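Local coordinates for mariner Mos1 transposase (Drosophila mauritiana, PDB 4MDB), which mediates cut-and-paste transposition of the Mos1 element, its catalytic domain using divalent metal ions to cleave and join DNA, at residues I125-N130 / E149-A154. The protein carries 1 engineered substitution. Numbering follows the deposited sequence.
With MG (magnesium ion), chain D; RLT (N-(4-fluorobenzyl)-5-hydroxy-1-methyl-2-(1-methyl-1-{[(5-methyl-1,3,4-oxadiazol-2-yl)carbonyl]amino}ethyl)-6-oxo-1,6-di hydropyrimidine-4-carboxamide), chain B.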
loop_
_atom_site.group_PDB
_atom_site.type_symbol
_atom_site.label_atom_id
_atom_site.label_comp_id
_atom_site.label_asym_id
_atom_site.label_seq_id
_atom_site.Cartn_x
_atom_site.Cartn_y
_atom_site.Cartn_z
ATOM N N ILE A 125 7.242 -9.603 -2.041
ATOM C CA ILE A 125 5.891 -9.962 -1.860
ATOM C C ILE A 125 5.096 -8.636 -1.966
ATOM O O ILE A 125 5.246 -7.801 -1.097
ATOM C CB ILE A 125 5.640 -10.666 -0.530
ATOM C CG1 ILE A 125 6.400 -11.989 -0.487
ATOM C CG2 ILE A 125 4.142 -10.860 -0.246
ATOM C CD1 ILE A 125 6.371 -12.681 0.840
ATOM N N PHE A 126 4.160 -8.535 -2.867
ATOM C CA PHE A 126 3.533 -7.249 -3.174
ATOM C C PHE A 126 2.110 -7.264 -2.684
ATOM O O PHE A 126 1.317 -8.155 -3.033
ATOM C CB PHE A 126 3.559 -6.985 -4.681
ATOM C CG PHE A 126 3.267 -5.583 -5.103
ATOM C CD1 PHE A 126 4.011 -4.547 -4.653
ATOM C CD2 PHE A 126 2.245 -5.321 -6.017
ATOM C CE1 PHE A 126 3.813 -3.261 -5.099
ATOM C CE2 PHE A 126 2.018 -4.017 -6.448
ATOM C CZ PHE A 126 2.838 -3.007 -5.969
ATOM N N LEU A 127 1.774 -6.252 -1.905
ATOM C CA LEU A 127 0.420 -6.112 -1.373
ATOM C C LEU A 127 -0.190 -4.832 -1.833
ATOM O O LEU A 127 0.248 -3.718 -1.434
ATOM C CB LEU A 127 0.424 -6.226 0.154
ATOM C CG LEU A 127 -0.905 -5.999 0.931
ATOM C CD1 LEU A 127 -1.857 -7.092 0.496
ATOM C CD2 LEU A 127 -0.538 -6.110 2.389
ATOM N N HIS A 128 -1.167 -4.992 -2.715
ATOM C CA HIS A 128 -1.952 -3.847 -3.175
ATOM C C HIS A 128 -3.401 -4.230 -3.262
ATOM O O HIS A 128 -3.733 -5.388 -3.280
ATOM C CB HIS A 128 -1.401 -3.246 -4.525
ATOM C CG HIS A 128 -1.504 -4.112 -5.722
ATOM N ND1 HIS A 128 -1.238 -3.633 -6.991
ATOM C CD2 HIS A 128 -1.776 -5.432 -5.880
ATOM C CE1 HIS A 128 -1.391 -4.602 -7.871
ATOM N NE2 HIS A 128 -1.705 -5.704 -7.229
ATOM N N ASP A 129 -4.246 -3.219 -3.356
ATOM C CA ASP A 129 -5.671 -3.532 -3.426
ATOM C C ASP A 129 -6.200 -3.838 -4.832
ATOM O O ASP A 129 -5.473 -3.857 -5.810
ATOM C CB ASP A 129 -6.434 -2.498 -2.637
ATOM C CG ASP A 129 -6.521 -1.119 -3.270
ATOM O OD1 ASP A 129 -6.416 -1.048 -4.477
ATOM O OD2 ASP A 129 -6.637 -0.050 -2.545
ATOM N N ASN A 130 -7.516 -4.098 -4.900
ATOM C CA ASN A 130 -8.146 -4.579 -6.119
ATOM C C ASN A 130 -8.709 -3.544 -7.043
ATOM O O ASN A 130 -9.612 -3.853 -7.801
ATOM C CB ASN A 130 -9.294 -5.552 -5.773
ATOM C CG ASN A 130 -8.843 -6.668 -4.930
ATOM O OD1 ASN A 130 -8.161 -7.574 -5.417
ATOM N ND2 ASN A 130 -9.094 -6.555 -3.614
ATOM N N GLU A 149 5.572 -11.841 -5.885
ATOM C CA GLU A 149 4.437 -12.610 -5.418
ATOM C C GLU A 149 3.316 -11.653 -5.014
ATOM O O GLU A 149 3.508 -10.842 -4.108
ATOM C CB GLU A 149 4.889 -13.438 -4.227
ATOM C CG GLU A 149 3.770 -14.385 -3.908
ATOM C CD GLU A 149 3.930 -15.147 -2.633
ATOM O OE1 GLU A 149 2.852 -15.740 -2.254
ATOM O OE2 GLU A 149 5.027 -15.127 -2.025
ATOM N N VAL A 150 2.142 -11.787 -5.633
ATOM C CA VAL A 150 1.027 -10.918 -5.350
ATOM C C VAL A 150 0.150 -11.554 -4.259
ATOM O O VAL A 150 -0.376 -12.673 -4.392
ATOM C CB VAL A 150 0.253 -10.600 -6.617
ATOM C CG1 VAL A 150 -0.943 -9.715 -6.310
ATOM C CG2 VAL A 150 1.179 -9.918 -7.590
ATOM N N LEU A 151 0.071 -10.873 -3.141
ATOM C CA LEU A 151 -0.688 -11.352 -2.007
ATOM C C LEU A 151 -2.171 -11.152 -2.264
ATOM O O LEU A 151 -2.581 -10.200 -2.866
ATOM C CB LEU A 151 -0.175 -10.570 -0.768
ATOM C CG LEU A 151 0.167 -11.290 0.489
ATOM C CD1 LEU A 151 1.065 -12.527 0.424
ATOM C CD2 LEU A 151 0.582 -10.340 1.583
ATOM N N PRO A 152 -3.005 -12.115 -1.800
ATOM C CA PRO A 152 -4.442 -11.973 -1.868
ATOM C C PRO A 152 -4.890 -10.806 -1.004
ATOM O O PRO A 152 -4.269 -10.542 0.010
ATOM C CB PRO A 152 -4.961 -13.262 -1.251
ATOM C CG PRO A 152 -3.862 -13.912 -0.636
ATOM C CD PRO A 152 -2.568 -13.374 -1.214
ATOM N N HIS A 153 -5.887 -10.114 -1.473
ATOM C CA HIS A 153 -6.462 -9.017 -0.745
ATOM C C HIS A 153 -7.904 -8.967 -1.122
ATOM O O HIS A 153 -8.242 -8.877 -2.275
ATOM C CB HIS A 153 -5.790 -7.711 -1.097
ATOM C CG HIS A 153 -6.188 -6.567 -0.234
ATOM N ND1 HIS A 153 -5.750 -6.432 1.051
ATOM C CD2 HIS A 153 -6.960 -5.486 -0.476
ATOM C CE1 HIS A 153 -6.267 -5.353 1.590
ATOM N NE2 HIS A 153 -6.985 -4.741 0.664
ATOM N N ALA A 154 -8.744 -9.001 -0.099
ATOM C CA ALA A 154 -10.188 -8.850 -0.249
ATOM C C ALA A 154 -10.669 -7.439 -0.513
ATOM O O ALA A 154 -10.218 -6.448 0.064
ATOM C CB ALA A 154 -10.849 -9.378 1.015
HETATM MG MG MG D . -6.749 2.007 -2.859
HETATM C CAA RLT B . -14.190 -3.275 -3.859
HETATM C CAB RLT B . -10.935 3.710 2.031
HETATM C CAC RLT B . -13.386 2.053 1.255
HETATM C CAD RLT B . -13.339 4.351 -0.256
HETATM O OAE RLT B . -8.659 1.718 -3.535
HETATM O OAF RLT B . -12.696 -0.092 -0.745
HETATM O OAG RLT B . -8.573 3.454 1.299
HETATM O OAH RLT B . -7.658 2.482 -1.014
HETATM F FAI RLT B . -12.388 -4.017 -5.727
HETATM C CAJ RLT B . -10.985 -2.332 -4.769
HETATM C CAK RLT B . -12.633 -1.723 -6.387
HETATM C CAL RLT B . -10.601 -0.980 -4.657
HETATM C CAM RLT B . -12.258 -0.376 -6.283
HETATM C CAN RLT B . -10.882 1.483 -5.326
HETATM N NAO RLT B . -15.103 -0.829 -4.350
HETATM N NAP RLT B . -14.879 0.364 -3.613
HETATM N NAQ RLT B . -11.389 2.288 -1.510
HETATM N NAR RLT B . -10.931 1.819 -3.898
HETATM N NAS RLT B . -13.699 1.969 -1.206
HETATM O OAT RLT B . -13.768 -1.341 -2.612
HETATM C CAU RLT B . -9.792 1.795 -3.143
HETATM C CAV RLT B . -13.415 0.656 -1.429
HETATM C CAW RLT B . -14.415 -1.801 -3.696
HETATM C CAX RLT B . -12.012 -2.710 -5.639
HETATM C CAY RLT B . -11.240 0.018 -5.428
HETATM C CAZ RLT B . -8.989 2.602 -0.898
HETATM C CBA RLT B . -14.052 -0.003 -2.598
HETATM C CBB RLT B . -10.037 2.175 -1.806
HETATM C CBC RLT B . -11.777 2.745 -0.290
HETATM C CBD RLT B . -9.388 3.053 0.412
HETATM N NBE RLT B . -10.769 3.151 0.652
HETATM C CBF RLT B . -13.375 2.808 -0.073
HETATM O O HOH W 1 -1.591 -7.851 -3.454
HETATM O O HOH W 2 -6.191 1.712 -4.838
HETATM O O HOH W 3 -6.758 4.047 -3.337
#
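F126 and E149 are joined by the first of two backbone bonds, F126 N to E149 O, 2.7 Å; the second runs from L151 N to F126 O. Both are nearly linear, with N-H...O angles of 173°, and together they define a short parallel pairing. The chains diverge steadily, from 4.7 Å between I125 CA and E149 CA to 6.2 Å between D129 CA and H153 CA, and a water bridges the widening gap, accepting from H128 N and lying near F126 O and L151 O.

Packing is tightest on the face of I125 and L151. I125 CG2, anti to the backbone N, reaches L151 CD1 at 3.6 Å, and helix 6-25 adds L19 against L151. On this face E149 extends alongside I125, OE2 beside I125 CG1, while OE1 forms a salt bridge with R22. Next along, L127 CD1 fits between L151 CB and H153 ND1, its side chain crossing that of H153 at about a right angle. The imidazole of H153 continues towards the metal site, with CD2 3.7 Å from D129 CB. N130 ND2 donates to H153 O at 2.8 Å, tying N130 to 149-154; the acceptor lies 5° from the amide plane, while the donor sits above the carbonyl plane rather than on a lone pair.

The V150 side is looser: exposed V150 approaches H128 NE2 with CG1 only at 4.2 Å, and H128 ND1 is hydrogen-bonded to Y99 OH.

D129 OD2 binds magnesium at 2.1 Å, together with raltegravir and D36. Strand 125-127 lies between 32-42 and 149-150 in the mixed sheet, and D129, just beyond it, joins D36 and D164 in the DDD site of the RNase H-like fold.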